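PDB 3BM3: PspGI restriction endonuclease from Pyrococcus sp. GI-H, which binds its substrate DNA with base flipping and is probably a type II site-specific deoxyribonuclease that cuts at its recognition sequence. Local coordinates for residues Glu25-Glu30 with Lys57-Lys62; Asn21-Glu26 with Glu65-Tyr70; Ala103-Phe108 with Ile157-Lys162. The protein carries 2 engineered substitutions. One frame throughout, in Å; residues are numbered along the deposited sequence. Where two conformers were deposited one is given.

Contact 1: Glu25-Glu30 with Lys57-Lys62. With nucleotides of chain A.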
loop_
_atom_site.group_PDB
_atom_site.type_symbol
_atom_site.label_atom_id
_atom_site.label_comp_id
_atom_site.label_asym_id
_atom_site.label_seq_id
_atom_site.Cartn_x
_atom_site.Cartn_y
_atom_site.Cartn_z
ATOM N N GLU C 25 -8.159 24.902 -6.182
ATOM C CA GLU C 25 -8.578 26.326 -6.086
ATOM C C GLU C 25 -9.603 26.651 -7.156
ATOM O O GLU C 25 -10.588 27.332 -6.880
ATOM C CB GLU C 25 -7.394 27.283 -6.147
ATOM C CG GLU C 25 -6.444 27.234 -4.932
ATOM C CD GLU C 25 -7.141 27.493 -3.574
ATOM O OE1 GLU C 25 -8.129 28.265 -3.518
ATOM O OE2 GLU C 25 -6.689 26.914 -2.557
ATOM N N GLU C 26 -9.392 26.146 -8.369
ATOM C CA GLU C 26 -10.345 26.338 -9.449
ATOM C C GLU C 26 -11.709 25.766 -9.074
ATOM O O GLU C 26 -12.753 26.414 -9.277
ATOM C CB GLU C 26 -9.843 25.678 -10.712
ATOM C CG GLU C 26 -10.704 25.922 -11.894
ATOM C CD GLU C 26 -9.990 25.598 -13.193
ATOM O OE1 GLU C 26 -8.785 25.174 -13.159
ATOM O OE2 GLU C 26 -10.660 25.780 -14.235
ATOM N N ALA C 27 -11.687 24.558 -8.524
ATOM C CA ALA C 27 -12.895 23.869 -8.089
ATOM C C ALA C 27 -13.579 24.654 -6.975
ATOM O O ALA C 27 -14.789 24.758 -6.968
ATOM C CB ALA C 27 -12.584 22.464 -7.602
ATOM N N ILE C 28 -12.790 25.127 -6.011
ATOM C CA ILE C 28 -13.328 25.930 -4.901
ATOM C C ILE C 28 -14.103 27.131 -5.444
ATOM O O ILE C 28 -15.221 27.442 -4.977
ATOM C CB ILE C 28 -12.217 26.378 -3.956
ATOM C CG1 ILE C 28 -11.784 25.200 -3.077
ATOM C CG2 ILE C 28 -12.665 27.594 -3.127
ATOM C CD1 ILE C 28 -10.505 25.402 -2.325
ATOM N N THR C 29 -13.510 27.808 -6.419
ATOM C CA THR C 29 -14.132 28.973 -7.041
ATOM C C THR C 29 -15.425 28.567 -7.735
ATOM O O THR C 29 -16.499 29.121 -7.463
ATOM C CB THR C 29 -13.174 29.626 -8.033
ATOM O OG1 THR C 29 -12.052 30.123 -7.301
ATOM C CG2 THR C 29 -13.843 30.781 -8.762
ATOM N N GLU C 30 -15.314 27.565 -8.594
ATOM C CA GLU C 30 -16.445 27.070 -9.360
ATOM C C GLU C 30 -17.633 26.644 -8.515
ATOM O O GLU C 30 -18.771 26.997 -8.845
ATOM C CB GLU C 30 -16.005 25.953 -10.304
ATOM C CG GLU C 30 -15.154 26.515 -11.438
ATOM C CD GLU C 30 -14.744 25.479 -12.467
ATOM O OE1 GLU C 30 -13.846 25.797 -13.292
ATOM O OE2 GLU C 30 -15.333 24.375 -12.485
ATOM N N LYS C 57 -16.364 15.643 -0.552
ATOM C CA LYS C 57 -16.700 14.765 -1.657
ATOM C C LYS C 57 -17.022 15.588 -2.905
ATOM O O LYS C 57 -16.584 15.246 -4.002
ATOM C CB LYS C 57 -17.869 13.863 -1.283
ATOM C CG LYS C 57 -18.197 12.782 -2.301
ATOM C CD LYS C 57 -18.986 11.645 -1.654
ATOM C CE LYS C 57 -19.503 10.601 -2.649
ATOM N NZ LYS C 57 -18.691 9.330 -2.648
HETATM N N MSE C 58 -17.798 16.653 -2.725
HETATM C CA MSE C 58 -18.191 17.521 -3.833
HETATM C C MSE C 58 -16.967 18.191 -4.447
HETATM O O MSE C 58 -16.838 18.250 -5.671
HETATM C CB MSE C 58 -19.236 18.554 -3.368
HETATM C CG MSE C 58 -18.836 19.995 -3.566
HETATM SE SE MSE C 58 -20.385 21.141 -3.663
HETATM C CE MSE C 58 -21.237 20.365 -5.243
ATOM N N LEU C 59 -16.078 18.691 -3.590
ATOM C CA LEU C 59 -14.882 19.373 -4.019
ATOM C C LEU C 59 -13.935 18.395 -4.718
ATOM O O LEU C 59 -13.341 18.711 -5.769
ATOM C CB LEU C 59 -14.182 20.040 -2.813
ATOM C CG LEU C 59 -12.960 20.906 -3.128
ATOM C CD1 LEU C 59 -13.209 21.880 -4.280
ATOM C CD2 LEU C 59 -12.527 21.661 -1.869
ATOM N N GLU C 60 -13.807 17.224 -4.131
ATOM C CA GLU C 60 -13.003 16.183 -4.711
ATOM C C GLU C 60 -13.491 15.852 -6.129
ATOM O O GLU C 60 -12.709 15.803 -7.073
ATOM C CB GLU C 60 -13.045 14.967 -3.799
ATOM C CG GLU C 60 -12.008 13.977 -4.090
ATOM C CD GLU C 60 -12.450 12.967 -5.105
ATOM O OE1 GLU C 60 -13.623 12.989 -5.533
ATOM O OE2 GLU C 60 -11.603 12.154 -5.460
ATOM N N GLU C 61 -14.800 15.677 -6.269
ATOM C CA GLU C 61 -15.392 15.281 -7.546
ATOM C C GLU C 61 -15.187 16.374 -8.590
ATOM O O GLU C 61 -14.795 16.092 -9.728
ATOM C CB GLU C 61 -16.880 14.959 -7.368
ATOM C CG GLU C 61 -17.096 13.693 -6.604
ATOM C CD GLU C 61 -18.510 13.468 -6.146
ATOM O OE1 GLU C 61 -19.310 14.439 -6.041
ATOM O OE2 GLU C 61 -18.823 12.284 -5.885
ATOM N N LYS C 62 -15.401 17.628 -8.205
ATOM C CA LYS C 62 -15.244 18.747 -9.122
ATOM C C LYS C 62 -13.803 18.905 -9.560
ATOM O O LYS C 62 -13.538 19.088 -10.759
ATOM C CB LYS C 62 -15.756 20.054 -8.521
ATOM C CG LYS C 62 -15.850 21.175 -9.517
ATOM C CD LYS C 62 -16.793 20.774 -10.689
ATOM C CE LYS C 62 -17.656 21.878 -11.232
ATOM N NZ LYS C 62 -18.748 21.273 -12.067
ATOM P P DA A 6 -7.697 6.111 -5.349
ATOM O OP1 DA A 6 -8.210 6.280 -3.960
ATOM O OP2 DA A 6 -8.571 5.478 -6.374
ATOM O "O5'" DA A 6 -7.246 7.556 -5.834
ATOM C "C5'" DA A 6 -6.945 7.791 -7.201
ATOM C "C4'" DA A 6 -8.197 8.227 -7.914
ATOM O "O4'" DA A 6 -8.562 9.578 -7.541
ATOM C "C3'" DA A 6 -8.085 8.222 -9.438
ATOM O "O3'" DA A 6 -9.197 7.503 -9.955
ATOM C "C2'" DA A 6 -8.164 9.692 -9.812
ATOM C "C1'" DA A 6 -9.033 10.233 -8.702
ATOM N N9 DA A 6 -8.955 11.677 -8.477
ATOM C C8 DA A 6 -9.761 12.401 -7.638
ATOM N N7 DA A 6 -9.500 13.683 -7.630
ATOM C C5 DA A 6 -8.445 13.815 -8.520
ATOM C C6 DA A 6 -7.718 14.934 -8.954
ATOM N N6 DA A 6 -7.952 16.178 -8.526
ATOM N N1 DA A 6 -6.733 14.731 -9.855
ATOM C C2 DA A 6 -6.505 13.481 -10.282
ATOM N N3 DA A 6 -7.121 12.349 -9.947
ATOM C C4 DA A 6 -8.096 12.587 -9.051
#

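Contact 2: Asn21-Glu26 with Glu65-Tyr70. With nucleotides of chain A.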
loop_
_atom_site.group_PDB
_atom_site.type_symbol
_atom_site.label_atom_id
_atom_site.label_comp_id
_atom_site.label_asym_id
_atom_site.label_seq_id
_atom_site.Cartn_x
_atom_site.Cartn_y
_atom_site.Cartn_z
ATOM N N ASN C 21 -3.121 21.631 -6.426
ATOM C CA ASN C 21 -3.494 22.805 -5.624
ATOM C C ASN C 21 -4.249 23.818 -6.481
ATOM O O ASN C 21 -5.286 24.355 -6.068
ATOM C CB ASN C 21 -2.268 23.412 -4.922
ATOM C CG ASN C 21 -1.248 24.031 -5.880
ATOM O OD1 ASN C 21 -0.972 23.528 -6.966
ATOM N ND2 ASN C 21 -0.671 25.138 -5.455
ATOM N N GLU C 22 -3.762 24.051 -7.700
ATOM C CA GLU C 22 -4.416 24.990 -8.604
ATOM C C GLU C 22 -5.790 24.510 -9.030
ATOM O O GLU C 22 -6.743 25.296 -9.089
ATOM C CB GLU C 22 -3.522 25.276 -9.820
ATOM C CG GLU C 22 -2.234 25.967 -9.403
ATOM C CD GLU C 22 -1.289 26.305 -10.532
ATOM O OE1 GLU C 22 -1.688 26.225 -11.724
ATOM O OE2 GLU C 22 -0.128 26.670 -10.200
ATOM N N ILE C 23 -5.897 23.213 -9.297
ATOM C CA ILE C 23 -7.149 22.631 -9.702
ATOM C C ILE C 23 -8.148 22.695 -8.563
ATOM O O ILE C 23 -9.309 22.995 -8.786
ATOM C CB ILE C 23 -6.957 21.190 -10.191
ATOM C CG1 ILE C 23 -6.089 21.197 -11.474
ATOM C CG2 ILE C 23 -8.287 20.536 -10.435
ATOM C CD1 ILE C 23 -5.816 19.815 -12.053
ATOM N N ILE C 24 -7.685 22.433 -7.343
ATOM C CA ILE C 24 -8.553 22.502 -6.170
ATOM C C ILE C 24 -9.061 23.940 -6.003
ATOM O O ILE C 24 -10.262 24.181 -5.727
ATOM C CB ILE C 24 -7.820 22.009 -4.906
ATOM C CG1 ILE C 24 -7.624 20.478 -4.959
ATOM C CG2 ILE C 24 -8.600 22.369 -3.594
ATOM C CD1 ILE C 24 -8.870 19.690 -4.697
ATOM N N GLU C 25 -8.159 24.902 -6.182
ATOM C CA GLU C 25 -8.578 26.326 -6.086
ATOM C C GLU C 25 -9.603 26.651 -7.156
ATOM O O GLU C 25 -10.588 27.332 -6.880
ATOM C CB GLU C 25 -7.394 27.283 -6.147
ATOM C CG GLU C 25 -6.444 27.234 -4.932
ATOM C CD GLU C 25 -7.141 27.493 -3.574
ATOM O OE1 GLU C 25 -8.129 28.265 -3.518
ATOM O OE2 GLU C 25 -6.689 26.914 -2.557
ATOM N N GLU C 26 -9.392 26.146 -8.369
ATOM C CA GLU C 26 -10.345 26.338 -9.449
ATOM C C GLU C 26 -11.709 25.766 -9.074
ATOM O O GLU C 26 -12.753 26.414 -9.277
ATOM C CB GLU C 26 -9.843 25.678 -10.712
ATOM C CG GLU C 26 -10.704 25.922 -11.894
ATOM C CD GLU C 26 -9.990 25.598 -13.193
ATOM O OE1 GLU C 26 -8.785 25.174 -13.159
ATOM O OE2 GLU C 26 -10.660 25.780 -14.235
ATOM N N GLU C 65 -13.112 16.259 -12.062
ATOM C CA GLU C 65 -13.659 16.637 -13.348
ATOM C C GLU C 65 -12.776 17.661 -14.082
ATOM O O GLU C 65 -12.524 17.529 -15.290
ATOM C CB GLU C 65 -15.092 17.154 -13.177
ATOM C CG GLU C 65 -15.610 17.967 -14.298
ATOM C CD GLU C 65 -16.698 18.918 -13.814
ATOM O OE1 GLU C 65 -17.483 18.501 -12.927
ATOM O OE2 GLU C 65 -16.718 20.076 -14.303
ATOM N N ILE C 66 -12.271 18.658 -13.372
ATOM C CA ILE C 66 -11.380 19.629 -13.963
ATOM C C ILE C 66 -10.100 18.957 -14.423
ATOM O O ILE C 66 -9.648 19.161 -15.567
ATOM C CB ILE C 66 -11.080 20.787 -12.983
ATOM C CG1 ILE C 66 -12.360 21.612 -12.828
ATOM C CG2 ILE C 66 -9.982 21.685 -13.492
ATOM C CD1 ILE C 66 -12.326 22.560 -11.646
ATOM N N TYR C 67 -9.525 18.163 -13.532
ATOM C CA TYR C 67 -8.344 17.390 -13.879
ATOM C C TYR C 67 -8.606 16.637 -15.198
ATOM O O TYR C 67 -7.800 16.640 -16.105
ATOM C CB TYR C 67 -8.021 16.384 -12.770
ATOM C CG TYR C 67 -7.013 15.416 -13.281
ATOM C CD1 TYR C 67 -5.672 15.751 -13.295
ATOM C CD2 TYR C 67 -7.422 14.212 -13.855
ATOM C CE1 TYR C 67 -4.751 14.871 -13.848
ATOM C CE2 TYR C 67 -6.542 13.348 -14.387
ATOM C CZ TYR C 67 -5.209 13.683 -14.397
ATOM O OH TYR C 67 -4.341 12.830 -14.979
ATOM N N LYS C 68 -9.728 15.946 -15.283
ATOM C CA LYS C 68 -9.954 15.118 -16.483
ATOM C C LYS C 68 -10.061 15.940 -17.747
ATOM O O LYS C 68 -9.664 15.493 -18.816
ATOM C CB LYS C 68 -11.173 14.246 -16.314
ATOM C CG LYS C 68 -10.921 13.137 -15.327
ATOM C CD LYS C 68 -12.020 12.105 -15.323
ATOM C CE LYS C 68 -13.294 12.643 -14.727
ATOM N NZ LYS C 68 -14.270 11.548 -14.464
ATOM N N GLU C 69 -10.618 17.140 -17.637
ATOM C CA GLU C 69 -10.673 18.040 -18.772
ATOM C C GLU C 69 -9.281 18.415 -19.213
ATOM O O GLU C 69 -8.987 18.450 -20.403
ATOM C CB GLU C 69 -11.452 19.307 -18.428
ATOM C CG GLU C 69 -12.937 19.070 -18.163
ATOM C CD GLU C 69 -13.668 20.353 -17.756
ATOM O OE1 GLU C 69 -13.667 21.308 -18.560
ATOM O OE2 GLU C 69 -14.266 20.407 -16.642
ATOM N N TYR C 70 -8.419 18.708 -18.257
ATOM C CA TYR C 70 -7.024 19.003 -18.580
ATOM C C TYR C 70 -6.319 17.780 -19.141
ATOM O O TYR C 70 -5.585 17.871 -20.112
ATOM C CB TYR C 70 -6.281 19.501 -17.364
ATOM C CG TYR C 70 -6.654 20.899 -16.930
ATOM C CD1 TYR C 70 -7.012 21.881 -17.851
ATOM C CD2 TYR C 70 -6.633 21.260 -15.585
ATOM C CE1 TYR C 70 -7.345 23.158 -17.438
ATOM C CE2 TYR C 70 -6.965 22.526 -15.177
ATOM C CZ TYR C 70 -7.295 23.478 -16.102
ATOM O OH TYR C 70 -7.625 24.766 -15.733
ATOM P P DA A 6 -7.697 6.111 -5.349
ATOM O OP1 DA A 6 -8.210 6.280 -3.960
ATOM O OP2 DA A 6 -8.571 5.478 -6.374
ATOM O "O5'" DA A 6 -7.246 7.556 -5.834
ATOM C "C5'" DA A 6 -6.945 7.791 -7.201
ATOM C "C4'" DA A 6 -8.197 8.227 -7.914
ATOM O "O4'" DA A 6 -8.562 9.578 -7.541
ATOM C "C3'" DA A 6 -8.085 8.222 -9.438
ATOM O "O3'" DA A 6 -9.197 7.503 -9.955
ATOM C "C2'" DA A 6 -8.164 9.692 -9.812
ATOM C "C1'" DA A 6 -9.033 10.233 -8.702
ATOM N N9 DA A 6 -8.955 11.677 -8.477
ATOM C C8 DA A 6 -9.761 12.401 -7.638
ATOM N N7 DA A 6 -9.500 13.683 -7.630
ATOM C C5 DA A 6 -8.445 13.815 -8.520
ATOM C C6 DA A 6 -7.718 14.934 -8.954
ATOM N N6 DA A 6 -7.952 16.178 -8.526
ATOM N N1 DA A 6 -6.733 14.731 -9.855
ATOM C C2 DA A 6 -6.505 13.481 -10.282
ATOM N N3 DA A 6 -7.121 12.349 -9.947
ATOM C C4 DA A 6 -8.096 12.587 -9.051
#

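Contact 3: Ala103-Phe108 with Ile157-Lys162. With nucleotides of chain A.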
loop_
_atom_site.group_PDB
_atom_site.type_symbol
_atom_site.label_atom_id
_atom_site.label_comp_id
_atom_site.label_asym_id
_atom_site.label_seq_id
_atom_site.Cartn_x
_atom_site.Cartn_y
_atom_site.Cartn_z
ATOM N N ALA C 103 -5.187 15.543 -3.678
ATOM C CA ALA C 103 -6.414 16.340 -3.690
ATOM C C ALA C 103 -7.158 16.190 -2.363
ATOM O O ALA C 103 -7.592 17.187 -1.752
ATOM C CB ALA C 103 -7.302 15.939 -4.862
ATOM N N PHE C 104 -7.242 14.959 -1.869
ATOM C CA PHE C 104 -7.958 14.715 -0.635
ATOM C C PHE C 104 -7.262 15.403 0.553
ATOM O O PHE C 104 -7.892 16.071 1.359
ATOM C CB PHE C 104 -8.145 13.229 -0.408
ATOM C CG PHE C 104 -8.903 12.908 0.819
ATOM C CD1 PHE C 104 -10.131 13.506 1.056
ATOM C CD2 PHE C 104 -8.399 12.029 1.744
ATOM C CE1 PHE C 104 -10.853 13.185 2.216
ATOM C CE2 PHE C 104 -9.133 11.717 2.904
ATOM C CZ PHE C 104 -10.353 12.319 3.121
ATOM N N GLU C 105 -5.937 15.356 0.552
ATOM C CA GLU C 105 -5.152 15.964 1.594
ATOM C C GLU C 105 -5.312 17.469 1.547
ATOM O O GLU C 105 -5.495 18.118 2.573
ATOM C CB GLU C 105 -3.700 15.516 1.476
ATOM C CG GLU C 105 -3.647 13.997 1.749
ATOM C CD GLU C 105 -2.292 13.296 1.678
ATOM O OE1 GLU C 105 -1.286 13.857 2.172
ATOM O OE2 GLU C 105 -2.279 12.117 1.214
ATOM N N ILE C 106 -5.321 18.044 0.344
ATOM C CA ILE C 106 -5.560 19.486 0.242
ATOM C C ILE C 106 -6.935 19.910 0.747
ATOM O O ILE C 106 -7.070 20.873 1.498
ATOM C CB ILE C 106 -5.361 19.988 -1.179
ATOM C CG1 ILE C 106 -3.884 19.812 -1.557
ATOM C CG2 ILE C 106 -5.834 21.441 -1.281
ATOM C CD1 ILE C 106 -3.565 19.981 -3.036
ATOM N N ILE C 107 -7.943 19.169 0.321
ATOM C CA ILE C 107 -9.298 19.393 0.760
ATOM C C ILE C 107 -9.374 19.343 2.282
ATOM O O ILE C 107 -9.959 20.218 2.910
ATOM C CB ILE C 107 -10.195 18.359 0.087
ATOM C CG1 ILE C 107 -10.256 18.696 -1.417
ATOM C CG2 ILE C 107 -11.563 18.365 0.726
ATOM C CD1 ILE C 107 -10.965 17.604 -2.242
ATOM N N PHE C 108 -8.722 18.350 2.876
ATOM C CA PHE C 108 -8.678 18.215 4.313
ATOM C C PHE C 108 -8.113 19.493 4.939
ATOM O O PHE C 108 -8.680 19.995 5.924
ATOM C CB PHE C 108 -7.860 16.988 4.708
ATOM C CG PHE C 108 -8.062 16.569 6.130
ATOM C CD1 PHE C 108 -9.160 15.799 6.475
ATOM C CD2 PHE C 108 -7.154 16.935 7.131
ATOM C CE1 PHE C 108 -9.353 15.415 7.797
ATOM C CE2 PHE C 108 -7.349 16.528 8.438
ATOM C CZ PHE C 108 -8.443 15.767 8.746
ATOM N N ILE C 157 -2.481 12.310 12.293
ATOM C CA ILE C 157 -3.574 11.891 11.443
ATOM C C ILE C 157 -3.021 11.368 10.148
ATOM O O ILE C 157 -2.248 12.075 9.473
ATOM C CB ILE C 157 -4.533 13.021 11.129
ATOM C CG1 ILE C 157 -5.015 13.675 12.425
ATOM C CG2 ILE C 157 -5.725 12.445 10.347
ATOM C CD1 ILE C 157 -6.026 14.827 12.258
ATOM N N THR C 158 -3.377 10.133 9.828
ATOM C CA THR C 158 -3.028 9.528 8.560
ATOM C C THR C 158 -4.304 9.574 7.730
ATOM O O THR C 158 -5.393 9.316 8.241
ATOM C CB THR C 158 -2.483 8.088 8.734
ATOM O OG1 THR C 158 -1.253 8.131 9.473
ATOM C CG2 THR C 158 -2.225 7.456 7.369
ATOM N N VAL C 159 -4.174 9.967 6.466
ATOM C CA VAL C 159 -5.293 10.189 5.625
ATOM C C VAL C 159 -5.082 9.386 4.344
ATOM O O VAL C 159 -4.000 9.422 3.772
ATOM C CB VAL C 159 -5.390 11.664 5.330
ATOM C CG1 VAL C 159 -6.330 11.938 4.214
ATOM C CG2 VAL C 159 -5.799 12.416 6.599
ATOM N N LYS C 160 -6.094 8.628 3.957
ATOM C CA LYS C 160 -6.111 7.903 2.681
ATOM C C LYS C 160 -7.428 8.097 1.971
ATOM O O LYS C 160 -8.429 8.290 2.626
ATOM C CB LYS C 160 -5.847 6.411 2.884
ATOM C CG LYS C 160 -4.454 6.156 3.379
ATOM C CD LYS C 160 -4.119 4.720 3.415
ATOM C CE LYS C 160 -2.793 4.524 4.116
ATOM N NZ LYS C 160 -1.700 5.182 3.432
ATOM N N ARG C 161 -7.403 8.066 0.642
ATOM C CA ARG C 161 -8.614 8.154 -0.146
ATOM C C ARG C 161 -9.180 6.737 -0.143
ATOM O O ARG C 161 -9.736 6.304 0.879
ATOM C CB ARG C 161 -8.316 8.723 -1.516
ATOM C CG ARG C 161 -9.525 8.992 -2.358
ATOM C CD ARG C 161 -9.083 9.618 -3.647
ATOM N NE ARG C 161 -10.200 9.879 -4.541
ATOM C CZ ARG C 161 -10.839 8.969 -5.277
ATOM N NH1 ARG C 161 -10.548 7.672 -5.188
ATOM N NH2 ARG C 161 -11.843 9.333 -6.061
ATOM N N LYS C 162 -9.097 6.021 -1.251
ATOM C CA LYS C 162 -9.378 4.590 -1.169
ATOM C C LYS C 162 -8.259 3.903 -0.380
ATOM O O LYS C 162 -7.101 4.285 -0.455
ATOM C CB LYS C 162 -9.597 3.963 -2.518
ATOM C CG LYS C 162 -10.909 4.435 -3.085
ATOM C CD LYS C 162 -11.114 4.008 -4.518
ATOM C CE LYS C 162 -12.545 4.380 -5.013
ATOM N NZ LYS C 162 -12.846 3.991 -6.416
ATOM P P DA A 6 -7.697 6.111 -5.349
ATOM O OP1 DA A 6 -8.210 6.280 -3.960
ATOM O OP2 DA A 6 -8.571 5.478 -6.374
ATOM O "O5'" DA A 6 -7.246 7.556 -5.834
ATOM C "C5'" DA A 6 -6.945 7.791 -7.201
ATOM C "C4'" DA A 6 -8.197 8.227 -7.914
ATOM O "O4'" DA A 6 -8.562 9.578 -7.541
ATOM C "C3'" DA A 6 -8.085 8.222 -9.438
ATOM O "O3'" DA A 6 -9.197 7.503 -9.955
ATOM C "C2'" DA A 6 -8.164 9.692 -9.812
ATOM C "C1'" DA A 6 -9.033 10.233 -8.702
ATOM N N9 DA A 6 -8.955 11.677 -8.477
ATOM C C8 DA A 6 -9.761 12.401 -7.638
ATOM N N7 DA A 6 -9.500 13.683 -7.630
ATOM C C5 DA A 6 -8.445 13.815 -8.520
ATOM C C6 DA A 6 -7.718 14.934 -8.954
ATOM N N6 DA A 6 -7.952 16.178 -8.526
ATOM N N1 DA A 6 -6.733 14.731 -9.855
ATOM C C2 DA A 6 -6.505 13.481 -10.282
ATOM N N3 DA A 6 -7.121 12.349 -9.947
ATOM C C4 DA A 6 -8.096 12.587 -9.051
ATOM P P DC A 5 -3.872 7.910 -0.923
ATOM O OP1 DC A 5 -5.117 8.650 -0.654
ATOM O OP2 DC A 5 -3.300 7.006 0.110
ATOM O "O5'" DC A 5 -4.096 7.061 -2.250
ATOM C "C5'" DC A 5 -4.539 7.708 -3.431
ATOM C "C4'" DC A 5 -4.561 6.716 -4.568
ATOM O "O4'" DC A 5 -3.212 6.255 -4.762
ATOM C "C3'" DC A 5 -5.410 5.479 -4.277
ATOM O "O3'" DC A 5 -6.338 5.277 -5.333
ATOM C "C2'" DC A 5 -4.421 4.331 -4.208
ATOM C "C1'" DC A 5 -3.207 4.853 -4.948
ATOM N N1 DC A 5 -1.951 4.333 -4.403
ATOM C C2 DC A 5 -1.008 3.799 -5.274
ATOM O O2 DC A 5 -1.221 3.864 -6.495
ATOM N N3 DC A 5 0.116 3.237 -4.771
ATOM C C4 DC A 5 0.318 3.223 -3.448
ATOM N N4 DC A 5 1.420 2.630 -2.987
ATOM C C5 DC A 5 -0.607 3.811 -2.541
ATOM C C6 DC A 5 -1.717 4.348 -3.053
ATOM P P DC A 4 1.063 8.231 1.974
ATOM O OP1 DC A 4 0.318 9.001 3.001
ATOM O OP2 DC A 4 1.353 6.790 2.197
ATOM O "O5'" DC A 4 0.258 8.390 0.610
ATOM C "C5'" DC A 4 -0.137 9.681 0.163
ATOM C "C4'" DC A 4 -0.471 9.635 -1.307
ATOM O "O4'" DC A 4 0.694 9.321 -2.081
ATOM C "C3'" DC A 4 -1.448 8.535 -1.668
ATOM O "O3'" DC A 4 -2.762 8.973 -1.357
ATOM C "C2'" DC A 4 -1.224 8.400 -3.164
ATOM C "C1'" DC A 4 0.268 8.707 -3.305
ATOM N N1 DC A 4 1.125 7.539 -3.530
ATOM C C2 DC A 4 1.554 7.261 -4.828
ATOM O O2 DC A 4 1.141 7.973 -5.756
ATOM N N3 DC A 4 2.398 6.226 -5.034
ATOM C C4 DC A 4 2.800 5.476 -4.005
ATOM N N4 DC A 4 3.656 4.483 -4.244
ATOM C C5 DC A 4 2.347 5.719 -2.676
ATOM C C6 DC A 4 1.519 6.748 -2.488
#

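Contact 1: Glu25-Glu30 with Lys57-Lys62
Ala-27 and Leu-59 make the tight spot of this helix crossing: the methyl CB of Ala-27 presses on CD1 of Leu-59 at 3.4 Å, closer than two carbons usually sit. Leu-59 gets there with its CG anti to the backbone N (chi1 -175°), which carries the isobutyl fork across to helix 20-31. CD1 of Leu-59 also lies near the backbone N of Ile-28, and CG1 of Ile-28 rests 3.8 Å from that same CD1. The axes of segments 25-30 and 57-62 come within 9.1 Å, at 118° between their N-to-C directions. The crossing joins helix 20-31 to helix 52-80, whose Glu-60, pointing away from this contact, reaches the adenine of DA6 of chain A.

The solvent side is looser. Bent at chi2 and chi3, Lys-62 passes with its CG 4.0 Å from CB of Ala-27. Glu-30, its chain extended, crosses the lysine at about a right angle and brings OE2 to 3.6 Å from CE of Lys-62. Their charged atoms stay apart, and the ammonium instead makes a salt bridge to Glu-65.

The apolar end is closed by helix 33-38, whose Val-33 touches both Ile-28 and Leu-59, and by helix 85-115, which lays Ile-107 against Leu-59 and Lys-110 against Ile-28.

Contact 2: Asn21-Glu26 with Glu65-Tyr70
Tyr-70 OH donates to Glu-26 OE1 at 2.9 Å, reaching the carboxylate through the syn lone pair of that oxygen, the one on the side of OE2. The two side chains come from opposite directions, and the carboxylate and ring planes stand 55° apart. Glu-26 spans the gap because its CG lies anti to the backbone N (chi1 -175°) and the chain stays extended; on the way, its CG passes 3.7 Å from CD1 of Ile-66. The other oxygen, OE2, sits close to the like-charged Glu-30, which probably makes Glu-26 somewhat easier to protonate.

Segments 21-26 and 65-70, of helices 20-31 and 52-80, cross with axes 9.9 Å apart, and the second helix also forms a wall of the base pocket. The adenine of DA6 of chain A lies well away from the neighbouring cytosine bases, consistent with a flipped nucleotide, and one face of the Tyr-67 ring receives it: C2 sits 3.6 Å above the ring plane, offset toward the rim. The OH of Tyr-67 is hydrogen-bonded to Glu-71, while its CB, at the root of the ring, is touched by Ile-23 CD1 at 4.1 Å.

Beneath the polar bridge the packing is apolar. Ile-23 and Ile-66 slide past each other in opposite directions, CG2 against CG2 at 3.7 Å, and CD1 of Ile-23 lies in plane at the edge of the Tyr-70 ring, 3.9 Å from CD2. A leucine in place of Tyr-70 would probably leave Glu-26 OE1 without its donor and open a gap beside Ile-23 CD1, where the ring edge now packs.

Contact 3: Ala103-Phe108 with Ile157-Lys162
Segment 103-108 of helix 85-115 runs across strand segment 157-160 with axes 8.7 Å apart and 132° between their N-to-C directions, bringing the CA of Phe-104 nearest to that of Arg-161 and the CA of Glu-105 nearest to that of Val-159. Phe-104, its CG anti to the backbone N (chi1 -178°), brings its ring obliquely against Val-159 and Lys-160, with CE2 at 3.5 Å from the carbonyl O of Lys-160. A turn later Phe-108 reaches Ile-157 more loosely, CZ to CD1 4.4 Å.

At Arg-161 and Lys-162 the chain grips the DNA backbone. Arg-161 N donates to OP1 of DC5 of chain A at 2.7 Å. OP1 of DA6 of chain A takes two bonds, from Lys-162 N at 2.9 Å and from Arg-161 NH1 at 3.0 Å, with the phosphate oxygen in plane at the edge of the guanidinium. O4' of the same nucleotide lies over the centre of one guanidinium face, 3.3 Å above it, and a salt bridge from NE to Glu-60 helps fix the group's rotation.

The strand belongs to the mixed sheet of this PDDEXK-clan enzyme, lying between strands 139-141 and 186-191. Val-190 touches Phe-104, Ile-157 and Val-159; Phe-104 stacks on Phe-192, and Phe-108 meets Phe-139 and Phe-250.

Contacts 1 and 2 are successive stations along one crossing, helix 20-31 over helix 52-80, with centres 8 Å apart; Ile-66 of contact 2 also touches Ala-27 and Glu-30 of contact 1. Both have buried apolar centres, but contact 1 frays into a loose charged margin, whereas contact 2 adds a true hydrogen bond and faces the adenine. The centre of contact 3 lies about 1 Å from the chain's centre, those of contacts 1 and 2 about 15 and 17 Å; it joins helix to sheet, with aromatic packing and phosphate-binding groups. Ile-24 packs on Ile-106 and Ile-107 of helix 85-115. Separately, Glu-60 ties helix 52-80 to the phosphate-binding turn.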